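Local coordinates for protein acyl-CoA hydrolase (Bacillus cereus, PDB 1Y7U) that probably hydrolyses the thioester bond of long-chain fatty acyl-CoAs and binds coenzyme A, at residues A[64-69]-A[119-124]. Sequence-based numbering, arbitrary orientation.
With COA (coenzyme A), chain F.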
loop_
_atom_site.group_PDB
_atom_site.type_symbol
_atom_site.label_atom_id
_atom_site.label_comp_id
_atom_site.label_asym_id
_atom_site.label_seq_id
_atom_site.Cartn_x
_atom_site.Cartn_y
_atom_site.Cartn_z
ATOM N N THR A 64 -8.743 19.406 -6.669
ATOM C CA THR A 64 -9.878 19.497 -5.761
ATOM C C THR A 64 -9.835 20.764 -4.920
ATOM O O THR A 64 -8.886 21.003 -4.180
ATOM C CB THR A 64 -10.010 18.210 -4.868
ATOM O OG1 THR A 64 -10.649 18.542 -3.631
ATOM C CG2 THR A 64 -8.672 17.575 -4.613
ATOM N N ALA A 65 -10.877 21.581 -5.067
ATOM C CA ALA A 65 -10.989 22.854 -4.360
ATOM C C ALA A 65 -11.626 22.747 -2.985
ATOM O O ALA A 65 -11.216 23.433 -2.050
ATOM C CB ALA A 65 -11.770 23.852 -5.206
ATOM N N SER A 66 -12.633 21.898 -2.847
ATOM C CA SER A 66 -13.269 21.782 -1.552
ATOM C C SER A 66 -14.080 20.515 -1.365
ATOM O O SER A 66 -14.423 19.822 -2.324
ATOM C CB SER A 66 -14.175 22.993 -1.309
ATOM O OG SER A 66 -15.289 22.990 -2.195
HETATM N N MSE A 67 -14.383 20.231 -0.107
HETATM C CA MSE A 67 -15.191 19.085 0.270
HETATM C C MSE A 67 -16.344 19.657 1.083
HETATM O O MSE A 67 -16.123 20.451 2.004
HETATM C CB MSE A 67 -14.386 18.129 1.154
HETATM C CG MSE A 67 -14.124 16.762 0.551
HETATM SE SE MSE A 67 -15.659 15.589 0.444
HETATM C CE MSE A 67 -14.744 13.978 -0.099
ATOM N N ASP A 68 -17.572 19.275 0.753
ATOM C CA ASP A 68 -18.717 19.761 1.520
ATOM C C ASP A 68 -18.750 18.941 2.814
ATOM O O ASP A 68 -18.184 17.853 2.864
ATOM C CB ASP A 68 -20.006 19.539 0.735
ATOM C CG ASP A 68 -21.049 20.586 1.036
ATOM O OD1 ASP A 68 -21.112 21.584 0.294
ATOM O OD2 ASP A 68 -21.796 20.416 2.020
ATOM N N TRP A 69 -19.405 19.424 3.861
ATOM C CA TRP A 69 -19.410 18.628 5.075
ATOM C C TRP A 69 -19.973 17.237 4.804
ATOM O O TRP A 69 -20.790 17.052 3.907
ATOM C CB TRP A 69 -20.185 19.323 6.188
ATOM C CG TRP A 69 -21.563 19.697 5.838
ATOM C CD1 TRP A 69 -22.581 18.853 5.492
ATOM C CD2 TRP A 69 -22.120 21.012 5.862
ATOM N NE1 TRP A 69 -23.744 19.565 5.306
ATOM C CE2 TRP A 69 -23.488 20.896 5.526
ATOM C CE3 TRP A 69 -21.598 22.285 6.140
ATOM C CZ2 TRP A 69 -24.343 21.999 5.464
ATOM C CZ3 TRP A 69 -22.448 23.383 6.079
ATOM C CH2 TRP A 69 -23.808 23.231 5.742
ATOM N N PHE A 119 -20.657 16.730 -1.818
ATOM C CA PHE A 119 -20.345 17.392 -3.068
ATOM C C PHE A 119 -18.893 17.783 -2.978
ATOM O O PHE A 119 -18.453 18.325 -1.966
ATOM C CB PHE A 119 -21.195 18.644 -3.260
ATOM C CG PHE A 119 -22.661 18.368 -3.363
ATOM C CD1 PHE A 119 -23.408 18.080 -2.223
ATOM C CD2 PHE A 119 -23.302 18.390 -4.600
ATOM C CE1 PHE A 119 -24.782 17.816 -2.316
ATOM C CE2 PHE A 119 -24.660 18.129 -4.702
ATOM C CZ PHE A 119 -25.404 17.843 -3.564
ATOM N N VAL A 120 -18.138 17.483 -4.022
ATOM C CA VAL A 120 -16.733 17.830 -4.027
ATOM C C VAL A 120 -16.576 18.823 -5.161
ATOM O O VAL A 120 -17.093 18.608 -6.256
ATOM C CB VAL A 120 -15.847 16.598 -4.276
ATOM C CG1 VAL A 120 -14.397 16.933 -3.938
ATOM C CG2 VAL A 120 -16.333 15.424 -3.442
ATOM N N THR A 121 -15.885 19.922 -4.899
ATOM C CA THR A 121 -15.700 20.934 -5.920
ATOM C C THR A 121 -14.321 20.815 -6.551
ATOM O O THR A 121 -13.315 20.747 -5.842
ATOM C CB THR A 121 -15.865 22.351 -5.319
ATOM O OG1 THR A 121 -17.141 22.450 -4.679
ATOM C CG2 THR A 121 -15.767 23.411 -6.407
ATOM N N PHE A 122 -14.284 20.787 -7.882
ATOM C CA PHE A 122 -13.028 20.698 -8.621
ATOM C C PHE A 122 -12.857 21.892 -9.560
ATOM O O PHE A 122 -13.836 22.448 -10.055
ATOM C CB PHE A 122 -12.970 19.403 -9.443
ATOM C CG PHE A 122 -12.729 18.161 -8.624
ATOM C CD1 PHE A 122 -13.789 17.491 -8.021
ATOM C CD2 PHE A 122 -11.438 17.677 -8.438
ATOM C CE1 PHE A 122 -13.566 16.358 -7.245
ATOM C CE2 PHE A 122 -11.205 16.550 -7.668
ATOM C CZ PHE A 122 -12.270 15.887 -7.069
ATOM N N VAL A 123 -11.611 22.288 -9.799
ATOM C CA VAL A 123 -11.315 23.398 -10.700
ATOM C C VAL A 123 -10.376 22.914 -11.795
ATOM O O VAL A 123 -9.296 22.389 -11.513
ATOM C CB VAL A 123 -10.620 24.571 -9.974
ATOM C CG1 VAL A 123 -10.173 25.619 -10.991
ATOM C CG2 VAL A 123 -11.560 25.186 -8.959
ATOM N N ALA A 124 -10.786 23.098 -13.045
ATOM C CA ALA A 124 -9.967 22.675 -14.174
ATOM C C ALA A 124 -8.823 23.661 -14.365
ATOM O O ALA A 124 -9.034 24.870 -14.395
ATOM C CB ALA A 124 -10.816 22.596 -15.434
HETATM N N1A COA F . -14.533 26.142 -2.763
HETATM C C2A COA F . -15.262 25.969 -3.889
HETATM N N3A COA F . -14.873 26.558 -5.050
HETATM C C4A COA F . -13.785 27.300 -5.087
HETATM C C5A COA F . -13.028 27.446 -3.980
HETATM C C6A COA F . -13.391 26.863 -2.784
HETATM N N6A COA F . -12.549 26.712 -1.763
HETATM N N7A COA F . -12.027 28.216 -4.312
HETATM C C8A COA F . -12.111 28.523 -5.583
HETATM N N9A COA F . -13.209 27.987 -6.082
HETATM C C1B COA F . -13.579 28.052 -7.499
HETATM C C2B COA F . -14.656 29.047 -7.845
HETATM O O2B COA F . -15.866 28.343 -7.870
HETATM C C3B COA F . -14.319 29.559 -9.227
HETATM O O3B COA F . -15.298 28.997 -10.001
HETATM P P3B COA F . -15.935 29.463 -11.299
HETATM O O7A COA F . -16.567 28.341 -11.811
HETATM O O8A COA F . -15.154 29.985 -12.328
HETATM O O9A COA F . -16.960 30.350 -11.039
HETATM C C4B COA F . -13.015 28.866 -9.498
HETATM O O4B COA F . -12.519 28.551 -8.245
HETATM C C5B COA F . -11.979 29.701 -10.174
HETATM O O5B COA F . -11.151 30.272 -9.198
HETATM P P1A COA F . -10.212 31.535 -9.447
HETATM O O1A COA F . -10.588 32.675 -8.607
HETATM O O2A COA F . -10.274 31.971 -10.840
HETATM O O3A COA F . -8.739 31.158 -9.002
HETATM P P2A COA F . -8.226 30.429 -7.689
HETATM O O4A COA F . -8.858 30.906 -6.451
HETATM O O5A COA F . -6.809 30.684 -7.649
HETATM O O6A COA F . -8.480 28.877 -7.880
HETATM C CBP COA F . -7.686 27.460 -6.032
HETATM C CCP COA F . -7.629 27.813 -7.513
HETATM C CDP COA F . -8.006 28.640 -5.150
HETATM C CEP COA F . -8.754 26.424 -5.800
HETATM C CAP COA F . -6.267 27.158 -5.548
HETATM O OAP COA F . -5.815 28.149 -4.657
HETATM C C9P COA F . -5.648 25.806 -5.442
HETATM O O9P COA F . -4.784 25.388 -6.432
HETATM N N8P COA F . -5.933 25.054 -4.428
HETATM C C7P COA F . -6.021 23.635 -4.543
HETATM C C6P COA F . -4.978 22.963 -5.412
HETATM C C5P COA F . -4.694 21.553 -5.009
HETATM O O5P COA F . -3.590 21.032 -5.273
HETATM N N4P COA F . -5.652 20.931 -4.375
HETATM C C3P COA F . -5.367 19.851 -3.505
HETATM C C2P COA F . -4.853 20.398 -2.207
HETATM S S1P COA F . -3.148 20.028 -1.985
HETATM O O HOH W 1 -17.626 21.608 -2.028
#
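With chi1 of S66 at 67°, OG sits between backbone N and carbonyl carbon; T121, at chi1 -56°, turns OG1 beside its own N. S66 and T121 are a hydrogen-bonded pair with side chains on the same face, and these torsions bring S66 OG within 3.1 Å of T121 OG1; a water hydrogen-bonds to both. The same T121 torsion sends CG2 to the adenine of coenzyme A, 3.5 Å from its N3A, while S66 CB approaches N1A and V123 CG2 packs near the ribose. On the other face, T64 CB meets the F122 ring obliquely, 3.5 Å from F122 CE2, and M67 SE touches V120 CG2; T64 and F122 rest against D47, and M67 against M46, of helix 39-58. A65 (psi -38°) departs from extended geometry, and T121 O accepts two bonds, from A65 N (2.7 Å) and S66 N (3.3 Å). Regular antiparallel pairing resumes with T121 N to S66 O (3.0 Å) and D68 N to F119 O. Just before the kink, T64 O accepts from N4P of the pantetheine arm (3.2 Å). S66 and M67 also pair with a second-subunit strand. A65 and S66 both facing T121 form a classic beta bulge, here in the coenzyme A pocket of a hotdog-fold thioesterase.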